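Hemolysin-like protein containing CBS domains (Oenococcus oeni, PDB 3OCO) is of unknown function; this piece is the paired CBS-domain region of a probable membrane protein that may bind flavin adenine dinucleotide. Local coordinates at residues 27-32 / 63-68; 33-38 / 45-50; 51-56 / 133-138; 69-74 / 86-91; 94-99 / 108-113. All blocks are in the same frame, centred on the assembly; numbering follows the deposited sequence.

Contact 1 (27-32 / 63-68); sequences VDRTSM and DKDKII
Lys64 carries most of the contact between 63-68 and the turn after strand 27-28. It stands in a type I beta turn that runs from Asp63 to Lys66. Asp63 OD1 accepts from Asp65 N in an Asx turn inside that corner. The Lys64 chain leaves with CG beside its backbone N (chi1 -76°) and bends twice near its end. Its CE comes 3.1 Å from Arg29 O. Its NZ makes a weak hydrogen bond of 3.3 Å to Met32 O. The selenomethionine Met32 meets it tip to tip, with methyl CE 3.9 Å from Lys64 CE. Asp65 OD1 lies 3.9 Å from Arg29 CD, the two side chains crossing at a slant. Their charged ends do not pair. Arg29 NH1 binds Thr128 O, and Asp65 OD1 takes Thr128 N. Thr128 of strand 128-132 is thus a partner of both segments. The contact joins the four-stranded sheet, at strand 27-28, to strand 66-72 of the three-stranded sheet in the CBS pair. The ammonium of Lys64 faces backbone carbonyls, so its positive charge is probably eased in part by these peptide dipoles.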
# COMPACT_ATOMS: atom_id res chain seq x y z
N VAL A 27 -12.16 2.47 -8.50
CA VAL A 27 -12.27 3.87 -8.21
C VAL A 27 -12.71 4.48 -9.53
O VAL A 27 -12.02 4.36 -10.53
CB VAL A 27 -10.91 4.42 -7.72
CG1 VAL A 27 -10.87 5.96 -7.76
CG2 VAL A 27 -10.61 3.91 -6.31
N ASP A 28 -13.88 5.10 -9.54
CA ASP A 28 -14.46 5.53 -10.81
C ASP A 28 -13.75 6.73 -11.41
O ASP A 28 -13.10 7.50 -10.70
CB ASP A 28 -15.95 5.81 -10.65
CG ASP A 28 -16.23 7.19 -10.14
OD1 ASP A 28 -16.20 7.37 -8.90
OD2 ASP A 28 -16.50 8.08 -10.97
N ARG A 29 -13.87 6.89 -12.73
CA ARG A 29 -13.11 7.90 -13.47
C ARG A 29 -13.22 9.26 -12.82
O ARG A 29 -12.26 10.02 -12.81
CB ARG A 29 -13.56 7.99 -14.93
CG ARG A 29 -12.77 8.98 -15.79
CD ARG A 29 -13.43 9.26 -17.13
NE ARG A 29 -14.81 9.70 -16.95
CZ ARG A 29 -15.86 8.88 -17.02
NH1 ARG A 29 -15.66 7.60 -17.26
NH2 ARG A 29 -17.09 9.34 -16.83
N THR A 30 -14.39 9.59 -12.28
CA THR A 30 -14.62 10.93 -11.75
C THR A 30 -13.90 11.18 -10.42
O THR A 30 -13.70 12.33 -10.03
CB THR A 30 -16.13 11.25 -11.59
OG1 THR A 30 -16.30 12.67 -11.51
CG2 THR A 30 -16.69 10.61 -10.34
N SER A 31 -13.50 10.10 -9.75
CA SER A 31 -12.79 10.21 -8.48
C SER A 31 -11.27 10.09 -8.59
O SER A 31 -10.57 10.28 -7.60
CB SER A 31 -13.31 9.18 -7.48
OG SER A 31 -14.69 9.40 -7.21
N MSE A 32 -10.76 9.78 -9.79
CA MSE A 32 -9.32 9.58 -10.00
C MSE A 32 -8.52 10.87 -9.95
O MSE A 32 -8.99 11.91 -10.40
CB MSE A 32 -9.03 8.99 -11.38
CG MSE A 32 -9.50 7.60 -11.69
SE MSE A 32 -8.70 7.08 -13.43
CE MSE A 32 -9.13 8.64 -14.52
N ASP A 63 -5.51 13.78 -21.10
CA ASP A 63 -6.82 13.17 -21.30
C ASP A 63 -7.00 12.00 -20.33
O ASP A 63 -6.28 11.01 -20.43
CB ASP A 63 -6.92 12.66 -22.75
CG ASP A 63 -8.35 12.39 -23.19
OD1 ASP A 63 -9.26 12.40 -22.33
OD2 ASP A 63 -8.55 12.18 -24.40
N LYS A 64 -7.96 12.09 -19.42
CA LYS A 64 -8.21 10.95 -18.52
C LYS A 64 -8.46 9.66 -19.28
O LYS A 64 -8.16 8.58 -18.77
CB LYS A 64 -9.38 11.19 -17.56
CG LYS A 64 -9.08 12.12 -16.39
CD LYS A 64 -10.37 12.76 -15.89
CE LYS A 64 -10.81 12.20 -14.55
NZ LYS A 64 -10.02 12.80 -13.45
N ASP A 65 -9.00 9.76 -20.49
CA ASP A 65 -9.35 8.57 -21.28
C ASP A 65 -8.13 7.96 -21.99
O ASP A 65 -8.24 6.94 -22.67
CB ASP A 65 -10.49 8.85 -22.26
CG ASP A 65 -11.80 9.18 -21.55
OD1 ASP A 65 -12.23 8.36 -20.73
OD2 ASP A 65 -12.39 10.26 -21.80
N LYS A 66 -6.98 8.60 -21.81
CA LYS A 66 -5.72 8.10 -22.35
C LYS A 66 -4.65 7.80 -21.26
O LYS A 66 -3.56 8.42 -21.24
CB LYS A 66 -5.15 9.12 -23.35
CG LYS A 66 -5.97 9.28 -24.64
CD LYS A 66 -5.37 10.37 -25.52
CE LYS A 66 -6.21 10.66 -26.76
NZ LYS A 66 -5.78 11.95 -27.42
N ILE A 67 -4.95 6.86 -20.36
CA ILE A 67 -3.97 6.43 -19.35
C ILE A 67 -2.90 5.53 -19.96
O ILE A 67 -3.20 4.44 -20.42
CB ILE A 67 -4.62 5.63 -18.18
CG1 ILE A 67 -5.73 6.43 -17.49
CG2 ILE A 67 -3.55 5.21 -17.18
CD1 ILE A 67 -5.41 7.87 -17.35
N ILE A 68 -1.65 5.97 -19.94
CA ILE A 68 -0.57 5.18 -20.54
C ILE A 68 0.28 4.39 -19.52
O ILE A 68 1.09 3.54 -19.90
CB ILE A 68 0.33 6.07 -21.40
CG1 ILE A 68 0.42 7.46 -20.79
CG2 ILE A 68 -0.24 6.21 -22.81
CD1 ILE A 68 1.55 8.30 -21.35

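Contact 2 (33-38 / 45-50); sequences SVVDVD and LLLYLE
This contact belongs to a beta-alpha-beta unit, made of strand 35-36, helix 41-51 and strand 55-60. It packs the first strand against the helix that follows it. Val35 and Leu47 form its centre, and their CA atoms are 8.4 Å apart. One methyl of each does the touching: Val35 CG1 lies 3.5 Å from Leu47 CD2. The two side chains meet at a slant. Leu47 has CG anti to its backbone N (chi1 -173°), which carries its branch off the helix toward the strand. The same CD2 methyl also rests 3.8 Å from Val34 O, while the Val34 side chain starts off away from the helix. The contact across the segments is thus apolar except for this one carbonyl. Phe56 and Val58 of strand 55-60 extend the packing around Leu47 and Val35. Beyond Val35, Asp36 OD2 accepts from Asp38 N at 3.2 Å in an Asx turn, where the chain leaves the strand. On the helix, Leu49 O is bonded by Tyr74 OH of the second subunit. A short strand set beside strand 55-60 in parallel, with the connecting helix packed on it, is the usual beta-alpha-beta core of a CBS domain.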
# COMPACT_ATOMS: atom_id res chain seq x y z
N SER A 33 -7.29 10.79 -9.43
CA SER A 33 -6.30 11.85 -9.58
C SER A 33 -5.18 11.36 -10.49
O SER A 33 -4.56 10.32 -10.22
CB SER A 33 -5.70 12.26 -8.24
OG SER A 33 -6.68 12.79 -7.37
N VAL A 34 -4.92 12.11 -11.56
CA VAL A 34 -3.90 11.71 -12.52
C VAL A 34 -2.78 12.74 -12.64
O VAL A 34 -2.92 13.88 -12.19
CB VAL A 34 -4.52 11.46 -13.91
CG1 VAL A 34 -5.68 10.47 -13.79
CG2 VAL A 34 -5.00 12.76 -14.52
N VAL A 35 -1.66 12.32 -13.19
CA VAL A 35 -0.63 13.24 -13.65
C VAL A 35 -0.38 13.01 -15.14
O VAL A 35 -0.64 11.93 -15.66
CB VAL A 35 0.69 13.06 -12.89
CG1 VAL A 35 0.52 13.44 -11.45
CG2 VAL A 35 1.16 11.63 -13.02
N ASP A 36 0.16 14.01 -15.82
CA ASP A 36 0.36 13.95 -17.26
C ASP A 36 1.80 13.57 -17.63
O ASP A 36 2.74 13.94 -16.94
CB ASP A 36 -0.02 15.29 -17.90
CG ASP A 36 0.03 15.25 -19.42
OD1 ASP A 36 -0.73 14.44 -20.00
OD2 ASP A 36 0.81 16.01 -20.04
N VAL A 37 1.96 12.84 -18.74
CA VAL A 37 3.27 12.38 -19.18
C VAL A 37 4.27 13.54 -19.37
O VAL A 37 5.48 13.34 -19.34
CB VAL A 37 3.17 11.56 -20.47
CG1 VAL A 37 2.63 12.42 -21.63
CG2 VAL A 37 4.51 10.96 -20.83
N ASP A 38 3.76 14.75 -19.55
CA ASP A 38 4.61 15.91 -19.78
C ASP A 38 4.73 16.84 -18.58
O ASP A 38 5.31 17.93 -18.68
CB ASP A 38 4.11 16.71 -20.98
CG ASP A 38 4.70 16.21 -22.29
OD1 ASP A 38 5.40 15.18 -22.29
OD2 ASP A 38 4.45 16.88 -23.31
N LEU A 45 5.50 15.60 -7.33
CA LEU A 45 5.83 15.67 -5.92
C LEU A 45 4.81 16.48 -5.14
O LEU A 45 4.29 16.02 -4.13
CB LEU A 45 7.22 16.27 -5.68
CG LEU A 45 7.53 16.42 -4.17
CD1 LEU A 45 7.50 15.05 -3.50
CD2 LEU A 45 8.88 17.12 -3.89
N LEU A 46 4.53 17.70 -5.60
CA LEU A 46 3.54 18.54 -4.94
C LEU A 46 2.15 17.93 -4.95
O LEU A 46 1.35 18.16 -4.02
CB LEU A 46 3.48 19.92 -5.60
CG LEU A 46 4.78 20.72 -5.51
CD1 LEU A 46 4.64 22.02 -6.31
CD2 LEU A 46 5.19 20.97 -4.03
N LEU A 47 1.83 17.17 -5.99
CA LEU A 47 0.53 16.52 -6.02
C LEU A 47 0.45 15.44 -4.92
O LEU A 47 -0.52 15.36 -4.17
CB LEU A 47 0.23 15.93 -7.41
CG LEU A 47 -1.21 15.39 -7.50
CD1 LEU A 47 -2.22 16.54 -7.49
CD2 LEU A 47 -1.42 14.51 -8.72
N TYR A 48 1.48 14.60 -4.85
CA TYR A 48 1.54 13.54 -3.85
C TYR A 48 1.36 14.13 -2.45
O TYR A 48 0.53 13.67 -1.67
CB TYR A 48 2.86 12.76 -3.98
CG TYR A 48 3.21 11.92 -2.77
CD1 TYR A 48 2.38 10.88 -2.36
CD2 TYR A 48 4.36 12.16 -2.04
CE1 TYR A 48 2.69 10.11 -1.26
CE2 TYR A 48 4.68 11.40 -0.94
CZ TYR A 48 3.84 10.37 -0.55
OH TYR A 48 4.15 9.61 0.56
N LEU A 49 2.10 15.19 -2.15
CA LEU A 49 2.10 15.81 -0.83
C LEU A 49 0.74 16.35 -0.45
O LEU A 49 0.40 16.46 0.72
CB LEU A 49 3.15 16.93 -0.76
CG LEU A 49 4.57 16.39 -0.67
CD1 LEU A 49 5.59 17.48 -0.75
CD2 LEU A 49 4.73 15.63 0.63
N GLU A 50 -0.05 16.67 -1.47
CA GLU A 50 -1.38 17.20 -1.28
C GLU A 50 -2.45 16.11 -1.17
O GLU A 50 -3.43 16.26 -0.43
CB GLU A 50 -1.72 18.15 -2.43
CG GLU A 50 -3.11 18.76 -2.37
CD GLU A 50 -3.29 19.72 -1.19
OE1 GLU A 50 -2.32 19.97 -0.45
OE2 GLU A 50 -4.43 20.21 -1.01

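Contact 3 (51-56 / 133-138)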
# COMPACT_ATOMS: atom_id res chain seq x y z
N GLU A 51 -2.27 15.00 -1.89
CA GLU A 51 -3.32 13.98 -1.99
C GLU A 51 -2.94 12.59 -1.44
O GLU A 51 -3.81 11.73 -1.31
CB GLU A 51 -3.78 13.85 -3.44
CG GLU A 51 -4.01 15.19 -4.11
CD GLU A 51 -4.95 15.09 -5.30
OE1 GLU A 51 -4.55 14.48 -6.31
OE2 GLU A 51 -6.08 15.62 -5.21
N GLN A 52 -1.66 12.38 -1.16
CA GLN A 52 -1.17 11.15 -0.49
C GLN A 52 -1.19 9.85 -1.29
O GLN A 52 -0.46 8.92 -0.93
CB GLN A 52 -1.93 10.86 0.80
CG GLN A 52 -2.01 11.96 1.81
CD GLN A 52 -2.76 11.47 3.03
OE1 GLN A 52 -2.36 10.49 3.67
NE2 GLN A 52 -3.88 12.12 3.34
N TYR A 53 -2.05 9.72 -2.31
CA TYR A 53 -2.10 8.45 -3.03
C TYR A 53 -0.68 8.03 -3.38
O TYR A 53 0.16 8.86 -3.66
CB TYR A 53 -2.95 8.55 -4.30
CG TYR A 53 -4.34 9.10 -4.08
CD1 TYR A 53 -5.34 8.31 -3.55
CD2 TYR A 53 -4.65 10.41 -4.41
CE1 TYR A 53 -6.62 8.81 -3.35
CE2 TYR A 53 -5.93 10.93 -4.21
CZ TYR A 53 -6.90 10.12 -3.67
OH TYR A 53 -8.17 10.62 -3.47
N SER A 54 -0.40 6.74 -3.35
CA SER A 54 0.97 6.33 -3.63
C SER A 54 1.20 6.06 -5.11
O SER A 54 2.35 6.00 -5.57
CB SER A 54 1.34 5.11 -2.80
OG SER A 54 0.49 4.03 -3.10
N ARG A 55 0.12 5.88 -5.85
CA ARG A 55 0.21 5.65 -7.29
C ARG A 55 -0.74 6.52 -8.09
O ARG A 55 -1.94 6.56 -7.80
CB ARG A 55 -0.06 4.19 -7.62
CG ARG A 55 0.88 3.26 -6.92
CD ARG A 55 0.65 1.86 -7.39
NE ARG A 55 1.58 0.94 -6.76
CZ ARG A 55 1.24 0.12 -5.78
NH1 ARG A 55 -0.02 0.11 -5.35
NH2 ARG A 55 2.15 -0.71 -5.27
N PHE A 56 -0.20 7.23 -9.07
CA PHE A 56 -0.99 8.10 -9.93
C PHE A 56 -0.97 7.61 -11.36
O PHE A 56 0.10 7.52 -11.98
CB PHE A 56 -0.44 9.52 -9.92
CG PHE A 56 -0.70 10.26 -8.64
CD1 PHE A 56 -1.90 10.93 -8.44
CD2 PHE A 56 0.25 10.29 -7.64
CE1 PHE A 56 -2.14 11.62 -7.26
CE2 PHE A 56 0.02 10.98 -6.45
CZ PHE A 56 -1.18 11.65 -6.27
N THR A 133 -6.49 -1.06 -7.70
CA THR A 133 -5.27 -1.54 -7.08
C THR A 133 -5.58 -2.32 -5.80
O THR A 133 -6.71 -2.32 -5.31
CB THR A 133 -4.33 -0.39 -6.74
OG1 THR A 133 -4.94 0.42 -5.72
CG2 THR A 133 -4.06 0.44 -7.99
N ASP A 134 -4.57 -2.99 -5.25
CA ASP A 134 -4.73 -3.71 -4.01
C ASP A 134 -5.58 -2.96 -2.97
O ASP A 134 -6.48 -3.54 -2.37
CB ASP A 134 -3.36 -4.12 -3.43
CG ASP A 134 -2.36 -2.95 -3.35
OD1 ASP A 134 -2.79 -1.78 -3.20
OD2 ASP A 134 -1.14 -3.21 -3.44
N LYS A 135 -5.33 -1.68 -2.74
CA LYS A 135 -6.11 -0.95 -1.75
C LYS A 135 -7.62 -1.09 -1.96
O LYS A 135 -8.37 -1.14 -1.00
CB LYS A 135 -5.67 0.52 -1.65
CG LYS A 135 -6.17 1.44 -2.76
CD LYS A 135 -5.65 2.88 -2.58
CE LYS A 135 -4.13 2.98 -2.75
NZ LYS A 135 -3.60 4.38 -2.66
N ASP A 136 -8.05 -1.18 -3.22
CA ASP A 136 -9.48 -1.37 -3.52
C ASP A 136 -10.00 -2.78 -3.23
O ASP A 136 -11.16 -2.96 -2.85
CB ASP A 136 -9.76 -0.99 -4.97
CG ASP A 136 -9.30 0.41 -5.29
OD1 ASP A 136 -9.78 1.35 -4.62
OD2 ASP A 136 -8.44 0.56 -6.18
N VAL A 137 -9.14 -3.78 -3.41
CA VAL A 137 -9.46 -5.15 -3.05
C VAL A 137 -9.59 -5.31 -1.51
O VAL A 137 -10.52 -5.95 -1.02
CB VAL A 137 -8.36 -6.13 -3.56
CG1 VAL A 137 -8.17 -7.30 -2.60
CG2 VAL A 137 -8.68 -6.61 -4.97
N TYR A 138 -8.66 -4.71 -0.77
CA TYR A 138 -8.67 -4.80 0.69
C TYR A 138 -9.89 -4.14 1.32
O TYR A 138 -10.22 -4.41 2.46
CB TYR A 138 -7.39 -4.20 1.27
CG TYR A 138 -7.11 -4.60 2.71
CD1 TYR A 138 -6.51 -5.82 3.00
CD2 TYR A 138 -7.45 -3.76 3.77
CE1 TYR A 138 -6.25 -6.20 4.31
CE2 TYR A 138 -7.19 -4.13 5.09
CZ TYR A 138 -6.59 -5.35 5.35
OH TYR A 138 -6.33 -5.74 6.65
O HOH W 1 -3.37 5.15 -5.51
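Arg55 and Asp134 form a long salt bridge, with NH1 4.0 Å from OD1. The carboxylate oxygen lies at the edge of the guanidinium, in its plane, but the two flat groups are turned 52° from each other. The arginine reaches it with a chain extended from CG to NE. Such a loose pair is probably an electrostatic attraction more than a firm bond.

The second link is bridged by water. Lys135 NZ donates to a water 3.0 Å away, and this water donates to Arg55 O, also at 3.0 Å. The same NZ lies at the edge of the Tyr53 ring, 4.4 Å from CD1, and 4.1 Å from Ser54 OG.

At the start of the second segment, Thr133 N donates to Asp136 OD2 at 3.0 Å, through the anti lone pair of that oxygen. Thr133 is the N-cap residue of helix 134-142. The contact therefore joins the two CBS repeats of the sequence: the first turn of that helix meets the loop after helix 41-51 and the first residue of strand 55-60.

Contact 4 (69-74 / 86-91)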
# COMPACT_ATOMS: atom_id res chain seq x y z
N GLY A 69 0.10 4.67 -18.23
CA GLY A 69 0.85 3.99 -17.18
C GLY A 69 0.61 4.59 -15.81
O GLY A 69 -0.37 5.31 -15.62
N TYR A 70 1.49 4.32 -14.84
CA TYR A 70 1.37 4.98 -13.54
C TYR A 70 2.69 5.52 -13.05
O TYR A 70 3.75 5.04 -13.47
CB TYR A 70 0.76 4.07 -12.48
CG TYR A 70 1.72 3.07 -11.86
CD1 TYR A 70 2.27 3.29 -10.60
CD2 TYR A 70 2.05 1.90 -12.53
CE1 TYR A 70 3.15 2.36 -10.03
CE2 TYR A 70 2.91 0.97 -11.98
CZ TYR A 70 3.47 1.20 -10.73
OH TYR A 70 4.33 0.26 -10.21
N ALA A 71 2.60 6.53 -12.17
CA ALA A 71 3.77 7.04 -11.43
C ALA A 71 3.72 6.70 -9.93
O ALA A 71 2.71 6.91 -9.25
CB ALA A 71 3.93 8.52 -11.64
N TYR A 72 4.83 6.18 -9.42
CA TYR A 72 4.94 5.65 -8.07
C TYR A 72 5.53 6.71 -7.11
O TYR A 72 6.57 7.29 -7.41
CB TYR A 72 5.82 4.39 -8.15
CG TYR A 72 6.07 3.60 -6.88
CD1 TYR A 72 5.14 3.56 -5.84
CD2 TYR A 72 7.22 2.83 -6.75
CE1 TYR A 72 5.39 2.81 -4.67
CE2 TYR A 72 7.47 2.07 -5.63
CZ TYR A 72 6.56 2.06 -4.59
OH TYR A 72 6.85 1.30 -3.47
N ASN A 73 4.86 6.98 -5.99
CA ASN A 73 5.34 8.00 -5.04
C ASN A 73 6.84 7.90 -4.71
O ASN A 73 7.57 8.89 -4.80
CB ASN A 73 4.48 8.11 -3.76
CG ASN A 73 4.40 6.79 -2.93
OD1 ASN A 73 5.03 5.78 -3.24
ND2 ASN A 73 3.61 6.84 -1.87
N TYR A 74 7.30 6.69 -4.37
CA TYR A 74 8.73 6.43 -4.16
C TYR A 74 9.60 6.99 -5.28
O TYR A 74 10.64 7.62 -5.02
CB TYR A 74 9.00 4.94 -4.04
CG TYR A 74 10.46 4.56 -3.89
CD1 TYR A 74 11.13 4.75 -2.69
CD2 TYR A 74 11.15 3.98 -4.94
CE1 TYR A 74 12.46 4.39 -2.55
CE2 TYR A 74 12.48 3.61 -4.81
CZ TYR A 74 13.13 3.82 -3.62
OH TYR A 74 14.45 3.45 -3.50
N ALA A 86 12.82 16.77 -14.69
CA ALA A 86 12.57 15.63 -15.56
C ALA A 86 11.07 15.38 -15.63
O ALA A 86 10.33 15.70 -14.70
CB ALA A 86 13.31 14.40 -15.06
N LYS A 87 10.63 14.80 -16.75
CA LYS A 87 9.21 14.61 -17.05
C LYS A 87 8.75 13.29 -16.49
O LYS A 87 9.54 12.35 -16.40
CB LYS A 87 8.98 14.57 -18.58
CG LYS A 87 9.34 15.84 -19.34
CD LYS A 87 8.39 16.97 -18.96
CE LYS A 87 8.54 18.11 -19.91
NZ LYS A 87 8.50 17.56 -21.31
N ILE A 88 7.46 13.20 -16.17
CA ILE A 88 6.92 11.97 -15.60
C ILE A 88 7.31 10.76 -16.44
O ILE A 88 7.59 9.69 -15.91
CB ILE A 88 5.40 12.04 -15.45
CG1 ILE A 88 5.01 13.26 -14.63
CG2 ILE A 88 4.88 10.81 -14.75
CD1 ILE A 88 5.39 13.13 -13.18
N SER A 89 7.35 10.93 -17.76
CA SER A 89 7.69 9.83 -18.67
C SER A 89 9.00 9.15 -18.30
O SER A 89 9.22 7.98 -18.62
CB SER A 89 7.77 10.34 -20.11
OG SER A 89 8.67 11.44 -20.21
N THR A 90 9.90 9.88 -17.67
CA THR A 90 11.16 9.26 -17.31
C THR A 90 11.02 8.25 -16.16
O THR A 90 11.82 7.33 -16.06
CB THR A 90 12.26 10.31 -17.06
OG1 THR A 90 11.98 11.04 -15.86
CG2 THR A 90 12.35 11.28 -18.27
N ILE A 91 9.99 8.40 -15.32
CA ILE A 91 9.74 7.41 -14.25
C ILE A 91 8.53 6.46 -14.46
O ILE A 91 8.45 5.41 -13.84
CB ILE A 91 9.60 8.09 -12.86
CG1 ILE A 91 8.40 9.03 -12.80
CG2 ILE A 91 10.89 8.83 -12.47
CD1 ILE A 91 8.15 9.57 -11.41
O HOH W 2 6.91 5.56 -11.23
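The end of strand 66-72 passes the turn at 88-90, and Ala71 and Ile91 come closest, their CA atoms 6.6 Å apart. In this paired CBS fold the turn lies in the loop that follows helix 73-83, which starts right after the strand, and leads on to strand 96-99. Direct contact is apolar and buried. The methyl of Ala71 points at the turn, and its CB is 4.0 Å from Ile88 CG2. Ile88 has CG2 anti to its own backbone N, while CG1 lies beside the N (chi1 -56°). Ile91 adds its far end from a second position, with CD1 4.4 Å from Ala71 CB. One small side chain thus receives two branched ones. Val58 of strand 55-60 touches both Ala71 and Ile88, and Ala44 of helix 41-51 also packs on Ile88. The turn is held by its own bonds. Lys87 O accepts from both Thr90 N and Thr90 OG1, the hydroxyl lying in the carbonyl plane. At the other segment, Tyr72 is the N-cap residue of helix 73-83, and its OH bonds to Gln52 NE2 of the second subunit. The two backbones are also joined through one water, which accepts from Tyr72 N at 2.8 Å and donates to Ile91 O at 3.0 Å.

Contact 5 (94-99 / 108-113)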
# COMPACT_ATOMS: atom_id res chain seq x y z
N ASP A 94 4.45 0.51 -16.31
CA ASP A 94 3.32 -0.10 -17.05
C ASP A 94 2.06 -0.37 -16.25
O ASP A 94 2.11 -0.58 -15.05
CB ASP A 94 3.74 -1.43 -17.68
CG ASP A 94 4.81 -1.27 -18.73
OD1 ASP A 94 5.05 -0.11 -19.15
OD2 ASP A 94 5.39 -2.29 -19.14
N ILE A 95 0.94 -0.42 -16.94
CA ILE A 95 -0.29 -0.89 -16.33
C ILE A 95 -0.85 -2.02 -17.15
O ILE A 95 -0.28 -2.39 -18.18
CB ILE A 95 -1.32 0.22 -16.17
CG1 ILE A 95 -1.49 1.01 -17.47
CG2 ILE A 95 -0.90 1.14 -15.05
CD1 ILE A 95 -2.60 0.52 -18.40
N VAL A 96 -1.94 -2.59 -16.67
CA VAL A 96 -2.71 -3.52 -17.48
C VAL A 96 -4.16 -2.99 -17.58
O VAL A 96 -4.68 -2.39 -16.65
CB VAL A 96 -2.64 -4.96 -16.94
CG1 VAL A 96 -3.40 -5.07 -15.62
CG2 VAL A 96 -3.18 -5.94 -17.96
N SER A 97 -4.78 -3.17 -18.74
CA SER A 97 -6.15 -2.73 -18.89
C SER A 97 -7.08 -3.93 -18.92
O SER A 97 -6.70 -5.02 -19.38
CB SER A 97 -6.31 -1.87 -20.14
OG SER A 97 -5.97 -2.58 -21.32
N VAL A 98 -8.28 -3.75 -18.39
CA VAL A 98 -9.25 -4.83 -18.29
C VAL A 98 -10.63 -4.25 -18.54
O VAL A 98 -10.86 -3.08 -18.21
CB VAL A 98 -9.22 -5.50 -16.88
CG1 VAL A 98 -7.79 -5.81 -16.45
CG2 VAL A 98 -9.89 -4.62 -15.84
N PRO A 99 -11.56 -5.07 -19.10
CA PRO A 99 -12.94 -4.63 -19.38
C PRO A 99 -13.77 -4.52 -18.11
O PRO A 99 -13.48 -5.21 -17.13
CB PRO A 99 -13.50 -5.76 -20.27
CG PRO A 99 -12.40 -6.81 -20.38
CD PRO A 99 -11.38 -6.51 -19.33
N MSE A 108 -7.19 -9.54 -10.83
CA MSE A 108 -6.06 -9.74 -9.92
C MSE A 108 -4.96 -10.55 -10.62
O MSE A 108 -3.78 -10.22 -10.55
CB MSE A 108 -6.49 -10.44 -8.63
CG MSE A 108 -7.35 -9.62 -7.67
SE MSE A 108 -8.26 -10.80 -6.35
CE MSE A 108 -6.82 -11.07 -5.03
N GLU A 109 -5.37 -11.62 -11.31
CA GLU A 109 -4.43 -12.48 -12.01
C GLU A 109 -3.84 -11.82 -13.25
O GLU A 109 -2.73 -12.14 -13.67
CB GLU A 109 -5.08 -13.82 -12.38
CG GLU A 109 -4.07 -14.86 -12.89
CD GLU A 109 -2.89 -15.06 -11.93
OE1 GLU A 109 -1.73 -15.07 -12.41
OE2 GLU A 109 -3.12 -15.19 -10.71
N GLU A 110 -4.59 -10.91 -13.84
CA GLU A 110 -4.07 -10.15 -14.96
C GLU A 110 -2.95 -9.24 -14.44
O GLU A 110 -1.86 -9.21 -15.00
CB GLU A 110 -5.18 -9.34 -15.62
CG GLU A 110 -5.12 -9.33 -17.14
CD GLU A 110 -5.19 -10.71 -17.73
OE1 GLU A 110 -4.55 -10.96 -18.78
OE2 GLU A 110 -5.88 -11.56 -17.14
N MSE A 111 -3.24 -8.50 -13.37
CA MSE A 111 -2.23 -7.69 -12.69
C MSE A 111 -1.01 -8.50 -12.30
O MSE A 111 0.09 -7.96 -12.22
CB MSE A 111 -2.82 -7.05 -11.43
CG MSE A 111 -3.86 -6.01 -11.73
SE MSE A 111 -4.94 -5.64 -10.16
CE MSE A 111 -3.79 -4.38 -9.22
N SER A 112 -1.18 -9.78 -12.02
CA SER A 112 -0.05 -10.58 -11.60
C SER A 112 0.75 -11.09 -12.79
O SER A 112 1.99 -11.08 -12.77
CB SER A 112 -0.50 -11.74 -10.72
OG SER A 112 0.59 -12.58 -10.42
N ALA A 113 0.06 -11.53 -13.83
CA ALA A 113 0.74 -12.08 -14.99
C ALA A 113 1.58 -11.00 -15.66
O ALA A 113 2.67 -11.27 -16.17
CB ALA A 113 -0.26 -12.71 -15.97
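Val96 meets two helix residues, one methyl to each. Its CG1 lies 4.0 Å from CG of the selenomethionine Met111. Its CG2 is anti to the backbone N, and meets Glu110 CG, also at 4.0 Å. Val96 crosses both of these side chains at about a right angle. Val98, two residues along the strand, points to the same side and brings CG1 to 4.5 Å from Glu110 CB. Strand 96-99 and helix 108-113 run nearly antiparallel, at 157°, with their axes 8.8 Å apart. They are the first two elements of a beta-alpha-beta unit completed by strand 119-122, as in a CBS domain. Ala119 of that third element touches both Val96 and Met111. The polar part of Glu110 takes no share in the touching: its aliphatic CB and CG cover the valines, and a bend at chi2 (59°) turns the chain beyond CG. The backbone of Val96 and Val98 is hydrogen-bonded to strand 119-122, and Glu110 O pairs with His114 ND1.

How the contacts relate
From the N terminus, contact 1 opens first and closes the loop from 27-32 to 63-68. Contact 2 is nested inside it and ties strand 35-36 to helix 41-51. Contact 3 opens within the loop of contact 1 and closes only at 133-138, so the two cross. Contacts 4 and 5 follow in series, and both are nested inside contact 3. Contacts 2 and 4 touch and lie on the same side of the chain's centre, whereas contacts 2 and 5 lie on opposite sides. Contact 1 links the two sheets; contact 3 joins the start of strand 55-60 to helix 134-142. Contact 4 packs strand 66-72 against the loop after helix 73-83, and contact 5 belongs to the four-stranded sheet.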